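Local coordinates for stringent starvation protein A homolog (Haemophilus influenzae, PDB 3LYK) that probably associates with the RNA polymerase holoenzyme, but not with the core enzyme, as a member of the glutathione S-transferase superfamily, at residues A35-Q40 with G53-L58; L100-D105 with G151-Y156; A111-G116 with S123-L128; E130-I135 with A158-K163. All blocks are in the same frame, centred on the assembly; numbering follows the deposited sequence. Where two conformers were deposited one is given.

Contact 1 of 4, residues A35-Q40 with G53-L58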
loop_
_atom_site.group_PDB
_atom_site.type_symbol
_atom_site.label_atom_id
_atom_site.label_comp_id
_atom_site.label_asym_id
_atom_site.label_seq_id
_atom_site.Cartn_x
_atom_site.Cartn_y
_atom_site.Cartn_z
ATOM N N ALA B 35 -3.022 -23.566 2.398
ATOM C CA ALA B 35 -4.399 -23.968 2.704
ATOM C C ALA B 35 -5.271 -23.334 1.653
ATOM O O ALA B 35 -5.500 -22.109 1.665
ATOM C CB ALA B 35 -4.821 -23.557 4.118
ATOM N N GLU B 36 -5.733 -24.173 0.727
ATOM C CA GLU B 36 -6.503 -23.712 -0.409
ATOM C C GLU B 36 -7.865 -23.237 0.083
ATOM O O GLU B 36 -8.442 -23.835 0.967
ATOM C CB GLU B 36 -6.680 -24.827 -1.471
ATOM C CG GLU B 36 -7.390 -24.326 -2.711
ATOM C CD GLU B 36 -6.528 -23.364 -3.548
ATOM O OE1 GLU B 36 -5.289 -23.325 -3.354
ATOM O OE2 GLU B 36 -7.086 -22.657 -4.418
ATOM N N VAL B 37 -8.369 -22.148 -0.467
ATOM C CA VAL B 37 -9.673 -21.670 -0.036
ATOM C C VAL B 37 -10.508 -21.346 -1.257
ATOM O O VAL B 37 -10.035 -20.781 -2.246
ATOM C CB VAL B 37 -9.646 -20.422 0.927
ATOM C CG1 VAL B 37 -8.425 -20.378 1.848
ATOM C CG2 VAL B 37 -9.829 -19.143 0.197
ATOM N N ASP B 38 -11.774 -21.707 -1.145
ATOM C CA ASP B 38 -12.802 -21.385 -2.121
ATOM C C ASP B 38 -13.398 -20.054 -1.700
ATOM O O ASP B 38 -13.855 -19.903 -0.569
ATOM C CB ASP B 38 -13.844 -22.502 -2.038
ATOM C CG ASP B 38 -14.955 -22.369 -3.064
ATOM O OD1 ASP B 38 -15.133 -23.318 -3.852
ATOM O OD2 ASP B 38 -15.660 -21.353 -3.070
ATOM N N LEU B 39 -13.389 -19.087 -2.600
ATOM C CA LEU B 39 -13.888 -17.736 -2.296
ATOM C C LEU B 39 -15.360 -17.639 -1.883
ATOM O O LEU B 39 -15.718 -16.729 -1.154
ATOM C CB LEU B 39 -13.531 -16.738 -3.420
ATOM C CG LEU B 39 -11.994 -16.749 -3.652
ATOM C CD1 LEU B 39 -11.575 -16.153 -4.999
ATOM C CD2 LEU B 39 -11.253 -16.062 -2.528
ATOM N N GLN B 40 -16.206 -18.578 -2.308
ATOM C CA GLN B 40 -17.631 -18.549 -1.905
ATOM C C GLN B 40 -17.880 -19.273 -0.594
ATOM O O GLN B 40 -18.936 -19.139 -0.006
ATOM C CB GLN B 40 -18.500 -19.191 -2.979
ATOM C CG GLN B 40 -18.059 -18.840 -4.374
ATOM C CD GLN B 40 -17.924 -17.361 -4.553
ATOM O OE1 GLN B 40 -17.022 -16.886 -5.247
ATOM N NE2 GLN B 40 -18.810 -16.606 -3.908
ATOM N N GLY B 53 -11.832 -11.769 6.057
ATOM C CA GLY B 53 -11.995 -12.958 5.219
ATOM C C GLY B 53 -11.401 -12.829 3.833
ATOM O O GLY B 53 -12.035 -13.201 2.868
ATOM N N THR B 54 -10.195 -12.271 3.727
ATOM C CA THR B 54 -9.558 -12.078 2.405
ATOM C C THR B 54 -8.354 -13.032 2.270
ATOM O O THR B 54 -7.812 -13.539 3.271
ATOM C CB THR B 54 -9.022 -10.639 2.241
ATOM O OG1 THR B 54 -8.162 -10.366 3.344
ATOM C CG2 THR B 54 -10.184 -9.590 2.195
ATOM N N VAL B 55 -7.933 -13.270 1.036
ATOM C CA VAL B 55 -6.699 -13.987 0.821
ATOM C C VAL B 55 -5.879 -13.148 -0.131
ATOM O O VAL B 55 -6.433 -12.388 -0.899
ATOM C CB VAL B 55 -6.928 -15.433 0.238
ATOM C CG1 VAL B 55 -7.520 -16.358 1.326
ATOM C CG2 VAL B 55 -7.812 -15.404 -1.003
ATOM N N PRO B 56 -4.543 -13.289 -0.100
ATOM C CA PRO B 56 -3.741 -14.160 0.781
ATOM C C PRO B 56 -3.738 -13.667 2.236
ATOM O O PRO B 56 -3.695 -12.457 2.480
ATOM C CB PRO B 56 -2.331 -14.041 0.188
ATOM C CG PRO B 56 -2.355 -12.701 -0.500
ATOM C CD PRO B 56 -3.720 -12.578 -1.086
ATOM N N THR B 57 -3.750 -14.617 3.167
ATOM C CA THR B 57 -3.524 -14.371 4.572
ATOM C C THR B 57 -2.396 -15.319 5.004
ATOM O O THR B 57 -2.478 -16.546 4.755
ATOM C CB THR B 57 -4.793 -14.663 5.396
ATOM O OG1 THR B 57 -5.794 -13.699 5.085
ATOM C CG2 THR B 57 -4.514 -14.595 6.858
ATOM N N LEU B 58 -1.325 -14.747 5.572
ATOM C CA LEU B 58 -0.147 -15.496 6.008
ATOM C C LEU B 58 -0.205 -15.519 7.503
ATOM O O LEU B 58 -0.423 -14.469 8.107
ATOM C CB LEU B 58 1.165 -14.816 5.566
ATOM C CG LEU B 58 2.469 -15.512 5.983
ATOM C CD1 LEU B 58 2.549 -16.825 5.185
ATOM C CD2 LEU B 58 3.661 -14.570 5.659
#

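Contact 2 of 4, residues L100-D105 with G151-Y156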
loop_
_atom_site.group_PDB
_atom_site.type_symbol
_atom_site.label_atom_id
_atom_site.label_comp_id
_atom_site.label_asym_id
_atom_site.label_seq_id
_atom_site.Cartn_x
_atom_site.Cartn_y
_atom_site.Cartn_z
ATOM N N LEU B 100 2.441 0.157 -7.503
ATOM C CA LEU B 100 1.145 0.760 -7.316
ATOM C C LEU B 100 0.471 0.991 -8.665
ATOM O O LEU B 100 -0.730 0.727 -8.807
ATOM C CB LEU B 100 1.258 2.105 -6.603
ATOM C CG LEU B 100 -0.051 2.908 -6.569
ATOM C CD1 LEU B 100 -1.034 2.231 -5.653
ATOM C CD2 LEU B 100 0.183 4.373 -6.059
ATOM N N ARG B 101 1.234 1.489 -9.626
ATOM C CA ARG B 101 0.691 1.809 -10.940
ATOM C C ARG B 101 0.306 0.550 -11.738
ATOM O O ARG B 101 -0.725 0.541 -12.427
ATOM C CB ARG B 101 1.672 2.644 -11.740
ATOM C CG ARG B 101 1.806 4.106 -11.204
ATOM C CD ARG B 101 2.840 4.900 -11.957
ATOM N NE ARG B 101 2.645 4.761 -13.393
ATOM C CZ ARG B 101 3.602 4.451 -14.260
ATOM N NH1 ARG B 101 4.852 4.297 -13.850
ATOM N NH2 ARG B 101 3.310 4.296 -15.549
ATOM N N ILE B 102 1.135 -0.491 -11.657
ATOM C CA ILE B 102 0.779 -1.774 -12.261
ATOM C C ILE B 102 -0.551 -2.248 -11.738
ATOM O O ILE B 102 -1.477 -2.499 -12.508
ATOM C CB ILE B 102 1.903 -2.817 -12.098
ATOM C CG1 ILE B 102 3.066 -2.368 -12.969
ATOM C CG2 ILE B 102 1.392 -4.244 -12.475
ATOM C CD1 ILE B 102 4.403 -2.964 -12.567
ATOM N N GLU B 103 -0.658 -2.292 -10.422
ATOM C CA GLU B 103 -1.847 -2.724 -9.736
ATOM C C GLU B 103 -3.069 -1.847 -10.071
ATOM O O GLU B 103 -4.166 -2.372 -10.325
ATOM C CB GLU B 103 -1.579 -2.713 -8.235
ATOM C CG GLU B 103 -2.305 -3.763 -7.450
ATOM C CD GLU B 103 -3.603 -3.254 -6.886
ATOM O OE1 GLU B 103 -3.687 -2.031 -6.617
ATOM O OE2 GLU B 103 -4.544 -4.062 -6.703
ATOM N N GLN B 104 -2.873 -0.534 -10.127
ATOM C CA GLN B 104 -3.976 0.392 -10.335
ATOM C C GLN B 104 -4.459 0.420 -11.778
ATOM O O GLN B 104 -5.654 0.398 -12.032
ATOM C CB GLN B 104 -3.542 1.811 -9.917
ATOM C CG GLN B 104 -4.605 2.552 -9.198
ATOM C CD GLN B 104 -4.012 3.577 -8.208
ATOM O OE1 GLN B 104 -3.931 3.320 -6.996
ATOM N NE2 GLN B 104 -3.596 4.721 -8.727
ATOM N N ASP B 105 -3.517 0.483 -12.706
ATOM C CA ASP B 105 -3.800 0.637 -14.125
ATOM C C ASP B 105 -4.044 -0.711 -14.867
ATOM O O ASP B 105 -4.969 -0.802 -15.678
ATOM C CB ASP B 105 -2.640 1.347 -14.835
ATOM C CG ASP B 105 -2.362 2.770 -14.297
ATOM O OD1 ASP B 105 -1.353 3.371 -14.732
ATOM O OD2 ASP B 105 -3.120 3.288 -13.459
ATOM N N GLY B 151 13.040 -8.721 -8.943
ATOM C CA GLY B 151 12.584 -8.179 -7.658
ATOM C C GLY B 151 11.086 -8.161 -7.548
ATOM O O GLY B 151 10.386 -8.734 -8.420
ATOM N N LEU B 152 10.584 -7.464 -6.511
ATOM C CA LEU B 152 9.143 -7.382 -6.257
ATOM C C LEU B 152 8.329 -6.835 -7.421
ATOM O O LEU B 152 7.186 -7.242 -7.586
ATOM C CB LEU B 152 8.829 -6.613 -4.960
ATOM C CG LEU B 152 9.349 -7.194 -3.635
ATOM C CD1 LEU B 152 8.845 -6.338 -2.403
ATOM C CD2 LEU B 152 8.956 -8.677 -3.456
ATOM N N VAL B 153 8.871 -5.902 -8.204
ATOM C CA VAL B 153 8.118 -5.398 -9.384
ATOM C C VAL B 153 7.805 -6.566 -10.370
ATOM O O VAL B 153 6.690 -6.689 -10.903
ATOM C CB VAL B 153 8.903 -4.276 -10.114
ATOM C CG1 VAL B 153 8.129 -3.761 -11.331
ATOM C CG2 VAL B 153 9.225 -3.086 -9.119
ATOM N N ASP B 154 8.779 -7.439 -10.570
ATOM C CA ASP B 154 8.585 -8.634 -11.416
ATOM C C ASP B 154 7.546 -9.584 -10.809
ATOM O O ASP B 154 6.815 -10.245 -11.548
ATOM C CB ASP B 154 9.928 -9.332 -11.625
ATOM C CG ASP B 154 10.954 -8.396 -12.213
ATOM O OD1 ASP B 154 10.797 -8.004 -13.395
ATOM O OD2 ASP B 154 11.885 -7.982 -11.466
ATOM N N CYS B 155 7.441 -9.605 -9.472
ATOM C CA CYS B 155 6.391 -10.354 -8.807
ATOM C C CYS B 155 5.012 -9.762 -9.082
ATOM O O CYS B 155 4.012 -10.443 -8.867
ATOM C CB CYS B 155 6.647 -10.474 -7.304
ATOM S SG CYS B 155 8.217 -11.337 -6.976
ATOM N N TYR B 156 4.952 -8.509 -9.547
ATOM C CA TYR B 156 3.672 -7.953 -9.992
ATOM C C TYR B 156 3.463 -8.227 -11.493
ATOM O O TYR B 156 2.358 -8.508 -11.914
ATOM C CB TYR B 156 3.577 -6.412 -9.753
ATOM C CG TYR B 156 3.144 -6.009 -8.351
ATOM C CD1 TYR B 156 3.991 -6.224 -7.258
ATOM C CD2 TYR B 156 1.901 -5.409 -8.117
ATOM C CE1 TYR B 156 3.617 -5.880 -5.971
ATOM C CE2 TYR B 156 1.508 -5.045 -6.791
ATOM C CZ TYR B 156 2.382 -5.287 -5.743
ATOM O OH TYR B 156 2.064 -4.965 -4.446
#

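Contact 3 of 4, residues A111-G116 with S123-L128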
loop_
_atom_site.group_PDB
_atom_site.type_symbol
_atom_site.label_atom_id
_atom_site.label_comp_id
_atom_site.label_asym_id
_atom_site.label_seq_id
_atom_site.Cartn_x
_atom_site.Cartn_y
_atom_site.Cartn_z
ATOM N N ALA B 111 -8.772 -8.138 -14.664
ATOM C CA ALA B 111 -9.984 -8.683 -14.051
ATOM C C ALA B 111 -11.218 -8.622 -15.000
ATOM O O ALA B 111 -12.041 -9.534 -15.019
ATOM C CB ALA B 111 -10.297 -7.991 -12.753
ATOM N N LYS B 112 -11.335 -7.524 -15.737
ATOM C CA LYS B 112 -12.381 -7.335 -16.758
ATOM C C LYS B 112 -12.227 -8.452 -17.810
ATOM O O LYS B 112 -13.219 -9.082 -18.227
ATOM C CB LYS B 112 -12.174 -5.956 -17.400
ATOM C CG LYS B 112 -13.356 -5.338 -18.142
ATOM C CD LYS B 112 -12.945 -3.999 -18.807
ATOM C CE LYS B 112 -13.453 -3.876 -20.250
ATOM N NZ LYS B 112 -12.509 -3.015 -21.046
ATOM N N ALA B 113 -10.977 -8.707 -18.212
ATOM C CA ALA B 113 -10.665 -9.723 -19.225
ATOM C C ALA B 113 -11.017 -11.133 -18.786
ATOM O O ALA B 113 -11.227 -11.991 -19.609
ATOM C CB ALA B 113 -9.197 -9.646 -19.666
ATOM N N GLU B 114 -11.106 -11.371 -17.492
ATOM C CA GLU B 114 -11.477 -12.689 -17.018
ATOM C C GLU B 114 -12.959 -12.757 -16.721
ATOM O O GLU B 114 -13.558 -13.803 -16.878
ATOM C CB GLU B 114 -10.709 -13.056 -15.745
ATOM C CG GLU B 114 -9.203 -13.042 -15.891
ATOM C CD GLU B 114 -8.489 -13.223 -14.549
ATOM O OE1 GLU B 114 -8.559 -12.297 -13.699
ATOM O OE2 GLU B 114 -7.867 -14.295 -14.349
ATOM N N ASN B 115 -13.543 -11.660 -16.253
ATOM C CA ASN B 115 -14.893 -11.702 -15.701
ATOM C C ASN B 115 -15.962 -10.863 -16.407
ATOM O O ASN B 115 -17.088 -10.811 -15.955
ATOM C CB ASN B 115 -14.857 -11.328 -14.216
ATOM C CG ASN B 115 -13.771 -12.081 -13.448
ATOM O OD1 ASN B 115 -13.451 -13.231 -13.765
ATOM N ND2 ASN B 115 -13.198 -11.429 -12.437
ATOM N N GLY B 116 -15.619 -10.176 -17.482
ATOM C CA GLY B 116 -16.615 -9.349 -18.164
ATOM C C GLY B 116 -17.491 -10.095 -19.173
ATOM O O GLY B 116 -17.404 -11.318 -19.325
ATOM N N SER B 123 -12.222 -6.529 -25.490
ATOM C CA SER B 123 -11.789 -5.147 -25.410
ATOM C C SER B 123 -10.650 -5.010 -24.363
ATOM O O SER B 123 -9.634 -4.353 -24.614
ATOM C CB SER B 123 -13.022 -4.283 -25.123
ATOM O OG SER B 123 -12.739 -3.162 -24.329
ATOM N N ALA B 124 -10.807 -5.673 -23.215
ATOM C CA ALA B 124 -9.761 -5.693 -22.177
ATOM C C ALA B 124 -8.463 -6.327 -22.685
ATOM O O ALA B 124 -7.380 -5.744 -22.538
ATOM C CB ALA B 124 -10.268 -6.387 -20.946
ATOM N N LEU B 125 -8.566 -7.489 -23.333
ATOM C CA LEU B 125 -7.395 -8.144 -23.923
ATOM C C LEU B 125 -6.639 -7.291 -24.940
ATOM O O LEU B 125 -5.399 -7.228 -24.913
ATOM C CB LEU B 125 -7.751 -9.491 -24.544
ATOM C CG LEU B 125 -8.243 -10.598 -23.602
ATOM C CD1 LEU B 125 -8.636 -11.851 -24.388
ATOM C CD2 LEU B 125 -7.187 -10.935 -22.533
ATOM N N LYS B 126 -7.368 -6.626 -25.832
ATOM C CA LYS B 126 -6.706 -5.774 -26.818
ATOM C C LYS B 126 -6.011 -4.598 -26.145
ATOM O O LYS B 126 -4.888 -4.234 -26.518
ATOM C CB LYS B 126 -7.690 -5.264 -27.879
ATOM C CG LYS B 126 -6.988 -4.596 -29.091
ATOM C CD LYS B 126 -7.777 -4.817 -30.392
ATOM C CE LYS B 126 -9.055 -3.951 -30.440
ATOM N NZ LYS B 126 -8.722 -2.617 -31.001
ATOM N N GLN B 127 -6.675 -4.012 -25.154
ATOM C CA GLN B 127 -6.100 -2.901 -24.420
ATOM C C GLN B 127 -4.805 -3.303 -23.680
ATOM O O GLN B 127 -3.796 -2.599 -23.769
ATOM C CB GLN B 127 -7.132 -2.293 -23.458
ATOM C CG GLN B 127 -6.814 -0.820 -23.078
ATOM C CD GLN B 127 -7.297 -0.435 -21.663
ATOM O OE1 GLN B 127 -8.439 -0.691 -21.292
ATOM N NE2 GLN B 127 -6.418 0.185 -20.881
ATOM N N LEU B 128 -4.833 -4.429 -22.961
ATOM C CA LEU B 128 -3.625 -4.907 -22.241
ATOM C C LEU B 128 -2.490 -5.236 -23.186
ATOM O O LEU B 128 -1.337 -4.885 -22.944
ATOM C CB LEU B 128 -3.942 -6.123 -21.370
ATOM C CG LEU B 128 -4.485 -5.766 -19.992
ATOM C CD1 LEU B 128 -4.952 -7.009 -19.283
ATOM C CD2 LEU B 128 -3.445 -5.005 -19.149
#

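Contact 4 of 4, residues E130-I135 with A158-K163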
loop_
_atom_site.group_PDB
_atom_site.type_symbol
_atom_site.label_atom_id
_atom_site.label_comp_id
_atom_site.label_asym_id
_atom_site.label_seq_id
_atom_site.Cartn_x
_atom_site.Cartn_y
_atom_site.Cartn_z
ATOM N N GLU B 130 -2.029 -3.936 -26.295
ATOM C CA GLU B 130 -1.448 -2.692 -26.813
ATOM C C GLU B 130 -0.493 -2.063 -25.784
ATOM O O GLU B 130 0.661 -1.744 -26.105
ATOM C CB GLU B 130 -2.525 -1.680 -27.180
ATOM C CG GLU B 130 -3.304 -1.976 -28.455
ATOM C CD GLU B 130 -4.423 -0.948 -28.711
ATOM O OE1 GLU B 130 -4.363 -0.246 -29.753
ATOM O OE2 GLU B 130 -5.352 -0.834 -27.861
ATOM N N GLU B 131 -0.974 -1.913 -24.548
ATOM C CA GLU B 131 -0.174 -1.310 -23.478
ATOM C C GLU B 131 1.147 -2.015 -23.193
ATOM O O GLU B 131 2.186 -1.366 -23.065
ATOM C CB GLU B 131 -0.998 -1.174 -22.208
ATOM C CG GLU B 131 -1.598 0.214 -22.070
ATOM C CD GLU B 131 -2.933 0.223 -21.354
ATOM O OE1 GLU B 131 -3.326 -0.810 -20.743
ATOM O OE2 GLU B 131 -3.596 1.281 -21.407
ATOM N N LEU B 132 1.114 -3.341 -23.098
ATOM C CA LEU B 132 2.342 -4.089 -22.890
ATOM C C LEU B 132 3.319 -3.964 -24.076
ATOM O O LEU B 132 4.524 -3.765 -23.880
ATOM C CB LEU B 132 2.037 -5.544 -22.524
ATOM C CG LEU B 132 1.588 -5.674 -21.055
ATOM C CD1 LEU B 132 0.690 -6.851 -20.859
ATOM C CD2 LEU B 132 2.785 -5.732 -20.103
ATOM N N LEU B 133 2.799 -4.042 -25.297
ATOM C CA LEU B 133 3.632 -3.771 -26.471
ATOM C C LEU B 133 4.240 -2.356 -26.403
ATOM O O LEU B 133 5.438 -2.181 -26.620
ATOM C CB LEU B 133 2.874 -4.038 -27.792
ATOM C CG LEU B 133 2.750 -5.533 -28.168
ATOM C CD1 LEU B 133 1.943 -5.717 -29.462
ATOM C CD2 LEU B 133 4.119 -6.260 -28.285
ATOM N N GLY B 134 3.421 -1.376 -26.025
ATOM C CA GLY B 134 3.869 0.005 -25.837
ATOM C C GLY B 134 5.069 0.190 -24.920
ATOM O O GLY B 134 5.910 1.051 -25.174
ATOM N N ILE B 135 5.172 -0.613 -23.863
ATOM C CA ILE B 135 6.327 -0.487 -22.946
ATOM C C ILE B 135 7.525 -1.383 -23.281
ATOM O O ILE B 135 8.518 -1.409 -22.558
ATOM C CB ILE B 135 5.930 -0.536 -21.430
ATOM C CG1 ILE B 135 5.174 -1.820 -21.066
ATOM C CG2 ILE B 135 5.101 0.688 -21.073
ATOM C CD1 ILE B 135 6.061 -3.015 -20.846
ATOM N N ALA B 158 5.019 -10.604 -13.671
ATOM C CA ALA B 158 4.971 -12.018 -14.100
ATOM C C ALA B 158 3.601 -12.721 -13.911
ATOM O O ALA B 158 3.153 -13.375 -14.820
ATOM C CB ALA B 158 6.139 -12.865 -13.491
ATOM N N PRO B 159 2.925 -12.557 -12.743
ATOM C CA PRO B 159 1.628 -13.183 -12.605
ATOM C C PRO B 159 0.639 -12.665 -13.644
ATOM O O PRO B 159 -0.275 -13.397 -14.046
ATOM C CB PRO B 159 1.188 -12.761 -11.189
ATOM C CG PRO B 159 2.465 -12.706 -10.454
ATOM C CD PRO B 159 3.381 -12.007 -11.452
ATOM N N LEU B 160 0.803 -11.407 -14.039
ATOM C CA LEU B 160 -0.113 -10.796 -15.001
ATOM C C LEU B 160 0.107 -11.349 -16.419
ATOM O O LEU B 160 -0.853 -11.641 -17.123
ATOM C CB LEU B 160 0.030 -9.277 -15.003
ATOM C CG LEU B 160 -0.797 -8.585 -16.087
ATOM C CD1 LEU B 160 -1.449 -7.362 -15.529
ATOM C CD2 LEU B 160 0.134 -8.221 -17.242
ATOM N N LEU B 161 1.371 -11.479 -16.820
ATOM C CA LEU B 161 1.733 -12.068 -18.105
ATOM C C LEU B 161 1.341 -13.565 -18.179
ATOM O O LEU B 161 0.873 -14.029 -19.205
ATOM C CB LEU B 161 3.211 -11.883 -18.352
ATOM C CG LEU B 161 3.597 -10.405 -18.527
ATOM C CD1 LEU B 161 5.076 -10.281 -18.693
ATOM C CD2 LEU B 161 2.893 -9.737 -19.772
ATOM N N TRP B 162 1.511 -14.275 -17.066
ATOM C CA TRP B 162 1.106 -15.626 -16.929
ATOM C C TRP B 162 -0.392 -15.767 -17.197
ATOM O O TRP B 162 -0.801 -16.647 -17.961
ATOM C CB TRP B 162 1.432 -16.125 -15.539
ATOM C CG TRP B 162 1.104 -17.576 -15.317
ATOM C CD1 TRP B 162 0.126 -18.097 -14.472
ATOM C CD2 TRP B 162 1.783 -18.708 -15.885
ATOM N NE1 TRP B 162 0.189 -19.469 -14.483
ATOM C CE2 TRP B 162 1.175 -19.875 -15.348
ATOM C CE3 TRP B 162 2.826 -18.849 -16.817
ATOM C CZ2 TRP B 162 1.578 -21.189 -15.712
ATOM C CZ3 TRP B 162 3.236 -20.155 -17.168
ATOM C CH2 TRP B 162 2.605 -21.303 -16.604
ATOM N N LYS B 163 -1.204 -14.901 -16.596
ATOM C CA LYS B 163 -2.637 -14.960 -16.835
ATOM C C LYS B 163 -3.000 -14.616 -18.264
ATOM O O LYS B 163 -3.881 -15.278 -18.840
ATOM C CB LYS B 163 -3.428 -14.106 -15.858
ATOM C CG LYS B 163 -3.595 -14.809 -14.512
ATOM C CD LYS B 163 -4.448 -13.984 -13.581
ATOM C CE LYS B 163 -4.639 -14.662 -12.262
ATOM N NZ LYS B 163 -5.700 -15.707 -12.332
#

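Contact 1 of 4, residues A35-Q40 with G53-L58
Val55 meets Val37 and Leu39 with its two methyl branches. CG1 of Val55 lies 3.8 Å from CG2 of Val37, and the two valines pass alongside each other in opposite directions. CG2 of Val55 takes the other neighbour and sits 3.8 Å from CD2 of Leu39. The torsion of Val55 sets this division: CG1 stands beside the backbone N, anti to the carbonyl carbon (chi1 -72°), and CG2 falls between N and C. Leu39 reaches in with one methyl only, while Val37 is buried. This small contact lies in the thioredoxin-like N-terminal domain of the GST fold, where the chain leaves strand 30-36 and where it enters strand 57-60. The peptide bond before Pro56 is cis, as is the rule at this position in GSTs and thioredoxins. Phe10 of strand 3-11, the strand between these two in the sheet, touches both Val37 and Val55. Further out, OG1 of Thr57 donates to O of Thr54 at 2.7 Å, a bond that spans Val55 and Pro56; ND2 of Asn50 also binds OG1 of both threonines. On the other segment, OD2 of Asp38 accepts from N of Gln40 at 2.9 Å, an Asx turn that bends the chain around Leu39.

Contact 2 of 4, residues L100-D105 with G151-Y156
Ile102 points at Val153 and Tyr156 from the long helix 89-115 of the all-helical GST C-terminal domain. The partner segment belongs to helix 152-165, and the two short helical segments run nearly parallel, 11° apart, with axes 10.3 Å from each other. At that spacing the side chains must span the gap. From CB, the Ile102 side chain divides. The branch methyl CG2 stands 4.1 Å from CB of Tyr156, at the root of that side chain. The other branch leaves through CG1, which is anti to the carbonyl carbon (chi1 -69°), and extends to CD1. This tip lies 4.0 Å from CG1 of Val153, three residues before Tyr156, and the two side chains cross at about a right angle. Ile102 thus bridges two positions on one face of helix 152-165.

Glu103 flanks the aromatic ring. Its CB and CG both lie near CE2 of Tyr156, and CG approaches the ring edge close to its plane. The chain then bends at chi2 (-94°), and the carboxylate leads away to Tyr17, whose OH is bonded to OE2. The aliphatic part of Glu103 is therefore used for packing and its charged end for a link to helix 16-27 of the N-terminal domain. Near Gly151, Asp154 reaches back along the chain. Its OD2 accepts from N of Gly151 at 2.9 Å through the anti lone pair, while OD1 is held by Tyr182 OH and Phe145 N.

Contact 3 of 4, residues A111-G116 with S123-L128
Ala113 and Ala124 bring two consecutive helices together, the end of helix 89-115 and the middle of helix 118-134. They form a helical hairpin in the GST C-terminal domain. The short segments run roughly antiparallel, crossing at -148° with their axes 8.4 Å apart.

The apolar contacts centre on the two alanines, whose CA atoms are 5.1 Å apart. CB of Ala113 lies 3.7 Å from CB of Ala124. Such small side chains let the backbones come close: CB of Ala124 also sits 3.7 Å from the backbone N of Ala113. Leu125 adds to this centre from beside it. With CG beside the backbone N (chi1 -65°), its torsion helps bring CD2 to 3.7 Å from CB of Ala113. The same leucine touches Leu164 of helix 152-165, so the hairpin leans on a third helix there.

A second apolar element is the aliphatic part of Lys112, which runs past the methyl of Ala124. Lys112 CB, CD and CE all lie within about 4.2 Å of Ala124 CB. A long side chain thus covers one flank of the alanine pair, towards the more exposed Ser123.

The polar contribution is slight. Most of the Lys112 chain is extended, with a bend at chi3 (135°) that helps carry the amino group over to the partner helix. There NZ makes a weak hydrogen bond of 3.3 Å to OG of Ser123, and it lies 3.8 Å from the backbone N of Ala124.

Contact 4 of 4, residues E130-I135 with A158-K163
Leu132 fits its forked end against Leu160 and Leu161. The close part of the contact is small and made wholly of methyl groups. CD1 of Leu132 does most of the work, lying 3.8 Å from CD2 of Leu161 and 3.9 Å from CD2 of Leu160. Its other methyl, CD2, is 4.0 Å from the same CD2 of Leu161. Both branch methyls of Leu132 therefore face this one methyl of Leu161. The approaches differ: Leu132 and Leu160 slide past each other in opposite directions, whereas Leu161 comes in at a slant.

The two neighbours reach Leu132 by different torsions. Leu160 CG stands opposite the backbone N (chi1 174°), while Leu161 CG lies beside it (chi1 -66°). Two successive residues of one helix can thus bring their CD2 methyls to the same CD1.

These residues belong to the core of the helical GST C-terminal domain, where the end of helix 118-134 faces helix 152-165. The backbones stay well apart, with 9.3 Å between CA of Leu132 and CA of Leu161. Other parts of the domain share the setting: Trp106 of helix 89-115 touches both Leu132 and Leu160, and Phe171 also packs on Leu132.

Away from these leucines the side chains turn to other partners or to solvent. Glu130 is exposed and takes no part in the leucine contact. Glu131, only partly exposed, bonds through OE2 to Gln127 NE2. On helix 152-165, Lys163 is engaged elsewhere: its NZ forms a salt bridge with Glu114 OE2 and a hydrogen bond with Asp14 O.

Contact 1 lies in the N-terminal thioredoxin-like domain and closes before the other three open. Those three share the helical C-terminal domain. Their centres lie about 21 to 26 Å from the centre of contact 1. Helices 89-115, 118-134 and 152-165 are used in pairs: the first and third in contact 2, the first and second in contact 3, the second and third in contact 4. Contact 3 falls within the chain span of contact 2, while contacts 2 and 4 interleave. Contacts 2 and 4 touch at Asp154 and Pro159, and contacts 3 and 4 also touch. Contacts 2, 3 and 4 together join three helices into one bundle beside the N-terminal domain.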